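Local coordinates for CAIP (Helicobacter cinaedi, PDB 5LBH), which is a Dps-like mini-ferritin that binds iron, probably storing it inside a twelve-subunit shell, and acts as an antigen promoting foam-cell formation from macrophages in atherosclerotic inflammation, at residues 4-13 / 56-67. Residues are numbered along the deposited sequence; the frame is centred on the assembly and turned at random.
Sequences VVELLKQIQA and AERVLQLGEMPY. With FE (Fe (III) ion), chain M.
Gln-12 and Tyr-67 are joined by two hydrogen bonds: Tyr-67 N donates to Gln-12 OE1 (3.0 Å), and Gln-12 NE2 donates to Tyr-67 O (2.9 Å). The amide gets there because Gln-12 CG stands anti to the backbone N (chi1 -172°) and the chain beyond runs straight out. Both its polar atoms are thus used by one backbone residue, which fixes the flip of the buried amide. Lys-9, bent at chi3, covers one face of the Tyr-67 ring: NZ makes a cation-pi contact, 3.7 Å from the ring centroid, and CE a CH-pi contact. A water links Tyr-67 OH to Gln-10 OE1.

The apolar packing joins the nearly antiparallel helical segments 4-13 and 56-61, whose axes pass 9.3 Å apart. Leu-8 CB sits 3.5 Å from Val-59 CG2, and Val-5 CG1 meets Val-59 CG1. Just beyond the helix, Leu-62 CD1 reaches Val-4 CG1. A Schellman motif with Gly-63 as C-prime ends this helix, and Val-5 CG2 then packs on Glu-64 CG (3.6 Å).

Glu-57, outside this packing, binds iron(III) through OE1 with Asp-53 of the same chain and His-26 of a second subunit. Apolar contacts therefore pair the bundle helices, while polar and cation-pi contacts tie down the loop leaving the iron-binding helix.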
ATOM      1  N   VAL A   4      -2.680 -14.117 -40.581  1.00 41.45           N
ATOM      2  CA  VAL A   4      -2.655 -13.728 -39.179  1.00 38.85           C
ATOM      3  C   VAL A   4      -3.619 -12.582 -38.914  1.00 35.95           C
ATOM      4  O   VAL A   4      -4.425 -12.634 -37.974  1.00 35.52           O
ATOM      5  CB  VAL A   4      -1.214 -13.365 -38.781  1.00 40.29           C
ATOM      6  CG1 VAL A   4      -1.186 -12.572 -37.488  1.00 30.60           C
ATOM      7  CG2 VAL A   4      -0.374 -14.637 -38.703  1.00 38.29           C
ATOM      8  N   VAL A   5      -3.576 -11.546 -39.754  1.00 33.13           N
ATOM      9  CA  VAL A   5      -4.440 -10.391 -39.540  1.00 34.95           C
ATOM     10  C   VAL A   5      -5.909 -10.795 -39.654  1.00 36.42           C
ATOM     11  O   VAL A   5      -6.750 -10.347 -38.866  1.00 33.71           O
ATOM     12  CB  VAL A   5      -4.083  -9.260 -40.519  1.00 35.03           C
ATOM     13  CG1 VAL A   5      -5.121  -8.149 -40.453  1.00 32.72           C
ATOM     14  CG2 VAL A   5      -2.728  -8.718 -40.196  1.00 33.56           C
ATOM     15  N   GLU A   6      -6.234 -11.667 -40.615  1.00 33.72           N
ATOM     16  CA  GLU A   6      -7.625 -12.071 -40.793  1.00 34.72           C
ATOM     17  C   GLU A   6      -8.142 -12.810 -39.566  1.00 31.53           C
ATOM     18  O   GLU A   6      -9.286 -12.616 -39.151  1.00 34.57           O
ATOM     19  CB  GLU A   6      -7.769 -12.925 -42.056  1.00 36.81           C
ATOM     20  CG  GLU A   6      -7.419 -12.173 -43.359  1.00 47.89           C
ATOM     21  CD  GLU A   6      -7.139 -13.096 -44.572  1.00 61.41           C
ATOM     22  OE1 GLU A   6      -6.738 -12.580 -45.649  1.00 65.14           O
ATOM     23  OE2 GLU A   6      -7.295 -14.336 -44.452  1.00 61.52           O
ATOM     24  N   LEU A   7      -7.314 -13.658 -38.964  1.00 33.40           N
ATOM     25  CA  LEU A   7      -7.749 -14.357 -37.755  1.00 33.91           C
ATOM     26  C   LEU A   7      -7.873 -13.396 -36.579  1.00 32.52           C
ATOM     27  O   LEU A   7      -8.796 -13.521 -35.767  1.00 30.15           O
ATOM     28  CB  LEU A   7      -6.795 -15.511 -37.441  1.00 30.72           C
ATOM     29  CG  LEU A   7      -7.134 -16.841 -38.120  1.00 34.54           C
ATOM     30  CD1 LEU A   7      -5.999 -17.827 -37.981  1.00 29.95           C
ATOM     31  CD2 LEU A   7      -8.389 -17.436 -37.480  1.00 32.46           C
ATOM     32  N   LEU A   8      -6.948 -12.438 -36.470  1.00 33.25           N
ATOM     33  CA  LEU A   8      -7.015 -11.441 -35.409  1.00 30.98           C
ATOM     34  C   LEU A   8      -8.304 -10.614 -35.464  1.00 32.56           C
ATOM     35  O   LEU A   8      -8.922 -10.371 -34.421  1.00 30.16           O
ATOM     36  CB  LEU A   8      -5.796 -10.527 -35.472  1.00 31.79           C
ATOM     37  CG  LEU A   8      -4.428 -11.037 -35.018  1.00 34.79           C
ATOM     38  CD1 LEU A   8      -3.367 -10.020 -35.444  1.00 33.16           C
ATOM     39  CD2 LEU A   8      -4.355 -11.327 -33.513  1.00 25.12           C
ATOM     40  N   LYS A   9      -8.717 -10.137 -36.655  1.00 31.96           N
ATOM     41  CA  LYS A   9      -9.939  -9.320 -36.684  1.00 35.01           C
ATOM     42  C   LYS A   9     -11.180 -10.168 -36.483  1.00 33.71           C
ATOM     43  O   LYS A   9     -12.195  -9.669 -35.986  1.00 32.84           O
ATOM     44  CB  LYS A   9     -10.092  -8.480 -37.952  1.00 33.21           C
ATOM     45  CG  LYS A   9      -8.869  -8.118 -38.697  1.00 36.75           C
ATOM     46  CD  LYS A   9      -9.164  -6.978 -39.652  1.00 33.69           C
ATOM     47  CE  LYS A   9     -10.474  -7.208 -40.383  1.00 46.21           C
ATOM     48  NZ  LYS A   9     -10.871  -5.992 -41.157  1.00 55.96           N
ATOM     49  N   GLN A  10     -11.124 -11.440 -36.859  1.00 34.26           N
ATOM     50  CA  GLN A  10     -12.220 -12.335 -36.519  1.00 31.49           C
ATOM     51  C   GLN A  10     -12.340 -12.469 -34.997  1.00 32.44           C
ATOM     52  O   GLN A  10     -13.434 -12.334 -34.430  1.00 32.98           O
ATOM     53  CB  GLN A  10     -12.004 -13.690 -37.208  1.00 28.60           C
ATOM     54  CG  GLN A  10     -13.093 -14.711 -36.926  1.00 31.62           C
ATOM     55  CD  GLN A  10     -14.413 -14.334 -37.560  1.00 33.53           C
ATOM     56  OE1 GLN A  10     -14.465 -13.929 -38.719  1.00 41.89           O
ATOM     57  NE2 GLN A  10     -15.478 -14.433 -36.798  1.00 29.80           N
ATOM     58  N   ILE A  11     -11.211 -12.683 -34.312  1.00 29.63           N
ATOM     59  CA  ILE A  11     -11.212 -12.691 -32.846  1.00 32.03           C
ATOM     60  C   ILE A  11     -11.779 -11.374 -32.305  1.00 32.06           C
ATOM     61  O   ILE A  11     -12.556 -11.356 -31.343  1.00 29.02           O
ATOM     62  CB  ILE A  11      -9.783 -12.932 -32.321  1.00 31.24           C
ATOM     63  CG1 ILE A  11      -9.230 -14.291 -32.794  1.00 32.74           C
ATOM     64  CG2 ILE A  11      -9.755 -12.808 -30.808  1.00 29.86           C
ATOM     65  CD1 ILE A  11      -8.221 -14.893 -31.932  1.00 24.45           C
ATOM     66  N   GLN A  12     -11.391 -10.253 -32.918  1.00 30.47           N
ATOM     67  CA  GLN A  12     -11.874  -8.950 -32.487  1.00 31.13           C
ATOM     68  C   GLN A  12     -13.397  -8.873 -32.557  1.00 37.63           C
ATOM     69  O   GLN A  12     -14.058  -8.483 -31.584  1.00 32.96           O
ATOM     70  CB  GLN A  12     -11.233  -7.855 -33.341  1.00 28.34           C
ATOM     71  CG  GLN A  12     -11.528  -6.453 -32.851  1.00 31.94           C
ATOM     72  CD  GLN A  12     -11.288  -5.386 -33.899  1.00 33.38           C
ATOM     73  OE1 GLN A  12     -10.856  -5.675 -35.008  1.00 35.73           O
ATOM     74  NE2 GLN A  12     -11.578  -4.141 -33.551  1.00 34.71           N
ATOM     75  N   ALA A  13     -13.974  -9.258 -33.702  1.00 37.01           N
ATOM     76  CA  ALA A  13     -15.418  -9.142 -33.877  1.00 40.20           C
ATOM     77  C   ALA A  13     -16.173 -10.053 -32.914  1.00 39.36           C
ATOM     78  O   ALA A  13     -17.185  -9.647 -32.326  1.00 36.83           O
ATOM     79  CB  ALA A  13     -15.800  -9.441 -35.326  1.00 33.90           C
ATOM     80  N   ALA A  56      -6.879  -5.855 -31.567  1.00 32.10           N
ATOM     81  CA  ALA A  56      -6.959  -4.735 -32.502  1.00 33.24           C
ATOM     82  C   ALA A  56      -5.613  -4.044 -32.642  1.00 37.48           C
ATOM     83  O   ALA A  56      -5.224  -3.645 -33.743  1.00 35.09           O
ATOM     84  CB  ALA A  56      -7.999  -3.713 -32.039  1.00 34.97           C
ATOM     85  N   GLU A  57      -4.922  -3.831 -31.518  1.00 40.99           N
ATOM     86  CA  GLU A  57      -3.620  -3.179 -31.551  1.00 35.99           C
ATOM     87  C   GLU A  57      -2.559  -4.048 -32.202  1.00 38.75           C
ATOM     88  O   GLU A  57      -1.650  -3.524 -32.853  1.00 38.06           O
ATOM     89  CB  GLU A  57      -3.207  -2.784 -30.141  1.00 34.62           C
ATOM     90  CG  GLU A  57      -3.768  -1.431 -29.766  1.00 38.92           C
ATOM     91  CD  GLU A  57      -3.594  -1.078 -28.309  1.00 50.66           C
ATOM     92  OE1 GLU A  57      -4.286  -0.135 -27.877  1.00 51.72           O
ATOM     93  OE2 GLU A  57      -2.763  -1.708 -27.602  1.00 60.35           O
ATOM     94  N   ARG A  58      -2.675  -5.368 -32.097  1.00 35.63           N
ATOM     95  CA  ARG A  58      -1.689  -6.191 -32.776  1.00 37.14           C
ATOM     96  C   ARG A  58      -1.850  -6.086 -34.292  1.00 40.42           C
ATOM     97  O   ARG A  58      -0.856  -5.977 -35.016  1.00 40.38           O
ATOM     98  CB  ARG A  58      -1.797  -7.637 -32.299  1.00 34.67           C
ATOM     99  CG  ARG A  58      -0.838  -8.550 -33.006  1.00 35.49           C
ATOM    100  CD  ARG A  58       0.601  -8.206 -32.634  1.00 37.14           C
ATOM    101  NE  ARG A  58       1.571  -9.086 -33.287  1.00 31.83           N
ATOM    102  CZ  ARG A  58       2.823  -8.730 -33.570  1.00 37.58           C
ATOM    103  NH1 ARG A  58       3.264  -7.509 -33.260  1.00 33.27           N
ATOM    104  NH2 ARG A  58       3.632  -9.590 -34.172  1.00 34.41           N
ATOM    105  N   VAL A  59      -3.096  -6.044 -34.781  1.00 37.92           N
ATOM    106  CA  VAL A  59      -3.342  -5.824 -36.203  1.00 35.78           C
ATOM    107  C   VAL A  59      -2.668  -4.540 -36.653  1.00 39.22           C
ATOM    108  O   VAL A  59      -2.030  -4.479 -37.712  1.00 41.51           O
ATOM    109  CB  VAL A  59      -4.866  -5.790 -36.474  1.00 32.35           C
ATOM    110  CG1 VAL A  59      -5.185  -5.240 -37.846  1.00 27.91           C
ATOM    111  CG2 VAL A  59      -5.471  -7.160 -36.281  1.00 28.61           C
ATOM    112  N   LEU A  60      -2.729  -3.518 -35.815  1.00 38.91           N
ATOM    113  CA  LEU A  60      -2.217  -2.224 -36.213  1.00 38.42           C
ATOM    114  C   LEU A  60      -0.690  -2.253 -36.324  1.00 42.16           C
ATOM    115  O   LEU A  60      -0.125  -1.800 -37.324  1.00 41.81           O
ATOM    116  CB  LEU A  60      -2.704  -1.207 -35.185  1.00 34.29           C
ATOM    117  CG  LEU A  60      -3.258   0.196 -35.448  1.00 44.27           C
ATOM    118  CD1 LEU A  60      -4.174   0.319 -36.604  1.00 31.86           C
ATOM    119  CD2 LEU A  60      -4.007   0.598 -34.228  1.00 39.92           C
ATOM    120  N   GLN A  61      -0.008  -2.866 -35.358  1.00 40.46           N
ATOM    121  CA  GLN A  61       1.444  -2.956 -35.440  1.00 42.39           C
ATOM    122  C   GLN A  61       1.911  -3.901 -36.549  1.00 44.35           C
ATOM    123  O   GLN A  61       3.091  -3.864 -36.910  1.00 45.24           O
ATOM    124  CB  GLN A  61       2.034  -3.266 -34.054  1.00 39.70           C
ATOM    125  CG  GLN A  61       1.425  -4.406 -33.330  1.00 44.60           C
ATOM    126  CD  GLN A  61       1.537  -4.269 -31.825  1.00 39.76           C
ATOM    127  OE1 GLN A  61       1.878  -5.220 -31.135  1.00 50.15           O
ATOM    128  NE2 GLN A  61       1.217  -3.104 -31.310  1.00 38.50           N
ATOM    129  N   LEU A  62       1.050  -4.785 -37.057  1.00 41.56           N
ATOM    130  CA  LEU A  62       1.362  -5.558 -38.261  1.00 36.79           C
ATOM    131  C   LEU A  62       1.006  -4.802 -39.543  1.00 42.61           C
ATOM    132  O   LEU A  62       0.960  -5.407 -40.621  1.00 37.70           O
ATOM    133  CB  LEU A  62       0.666  -6.922 -38.238  1.00 38.45           C
ATOM    134  CG  LEU A  62       1.154  -7.851 -37.128  1.00 38.83           C
ATOM    135  CD1 LEU A  62       0.233  -9.075 -36.866  1.00 31.24           C
ATOM    136  CD2 LEU A  62       2.567  -8.278 -37.496  1.00 34.89           C
ATOM    137  N   GLY A  63       0.639  -3.524 -39.427  1.00 48.02           N
ATOM    138  CA  GLY A  63       0.427  -2.678 -40.586  1.00 38.43           C
ATOM    139  C   GLY A  63      -0.930  -2.781 -41.237  1.00 42.64           C
ATOM    140  O   GLY A  63      -1.053  -2.515 -42.438  1.00 41.68           O
ATOM    141  N   GLU A  64      -1.966  -3.141 -40.486  1.00 43.60           N
ATOM    142  CA  GLU A  64      -3.289  -3.227 -41.074  1.00 38.51           C
ATOM    143  C   GLU A  64      -4.273  -2.492 -40.196  1.00 37.98           C
ATOM    144  O   GLU A  64      -3.930  -1.995 -39.123  1.00 43.85           O
ATOM    145  CB  GLU A  64      -3.710  -4.686 -41.236  1.00 38.94           C
ATOM    146  CG  GLU A  64      -2.632  -5.506 -41.904  1.00 43.25           C
ATOM    147  CD  GLU A  64      -2.883  -5.744 -43.361  1.00 60.95           C
ATOM    148  OE1 GLU A  64      -2.326  -4.974 -44.180  1.00 65.77           O
ATOM    149  OE2 GLU A  64      -3.632  -6.698 -43.684  1.00 74.97           O
ATOM    150  N   MET A  65      -5.519  -2.468 -40.636  1.00 47.01           N
ATOM    151  CA  MET A  65      -6.577  -1.806 -39.892  1.00 45.25           C
ATOM    152  C   MET A  65      -7.500  -2.865 -39.326  1.00 39.44           C
ATOM    153  O   MET A  65      -7.912  -3.775 -40.058  1.00 42.95           O
ATOM    154  CB  MET A  65      -7.386  -0.845 -40.769  1.00 42.76           C
ATOM    155  CG  MET A  65      -6.658   0.382 -41.325  1.00 45.27           C
ATOM    156  SD  MET A  65      -7.065   0.579 -43.078  1.00 74.48           S
ATOM    157  CE  MET A  65      -8.865   0.621 -43.041  1.00 45.76           C
ATOM    158  N   PRO A  66      -7.829  -2.801 -38.048  1.00 45.01           N
ATOM    159  CA  PRO A  66      -8.845  -3.696 -37.489  1.00 39.49           C
ATOM    160  C   PRO A  66     -10.227  -3.132 -37.786  1.00 39.49           C
ATOM    161  O   PRO A  66     -10.375  -2.064 -38.381  1.00 41.85           O
ATOM    162  CB  PRO A  66      -8.537  -3.697 -35.985  1.00 38.89           C
ATOM    163  CG  PRO A  66      -7.857  -2.368 -35.731  1.00 37.00           C
ATOM    164  CD  PRO A  66      -7.261  -1.883 -37.039  1.00 41.93           C
ATOM    165  N   TYR A  67     -11.250  -3.857 -37.346  1.00 42.34           N
ATOM    166  CA  TYR A  67     -12.595  -3.320 -37.452  1.00 39.58           C
ATOM    167  C   TYR A  67     -12.721  -2.104 -36.556  1.00 37.15           C
ATOM    168  O   TYR A  67     -12.100  -2.015 -35.493  1.00 34.37           O
ATOM    169  CB  TYR A  67     -13.635  -4.360 -37.068  1.00 37.61           C
ATOM    170  CG  TYR A  67     -13.692  -5.518 -38.019  1.00 40.06           C
ATOM    171  CD1 TYR A  67     -13.996  -5.321 -39.370  1.00 36.33           C
ATOM    172  CD2 TYR A  67     -13.493  -6.816 -37.566  1.00 34.96           C
ATOM    173  CE1 TYR A  67     -14.067  -6.397 -40.248  1.00 35.77           C
ATOM    174  CE2 TYR A  67     -13.569  -7.895 -38.429  1.00 33.49           C
ATOM    175  CZ  TYR A  67     -13.851  -7.686 -39.765  1.00 39.89           C
ATOM    176  OH  TYR A  67     -13.915  -8.778 -40.609  1.00 42.99           O
TER
HETATM  177 FE    FE M 201      -4.854   0.341 -25.817  1.00 69.05          FE
HETATM  178  O   HOH W   1     -13.572 -11.436 -39.676  1.00 32.23           O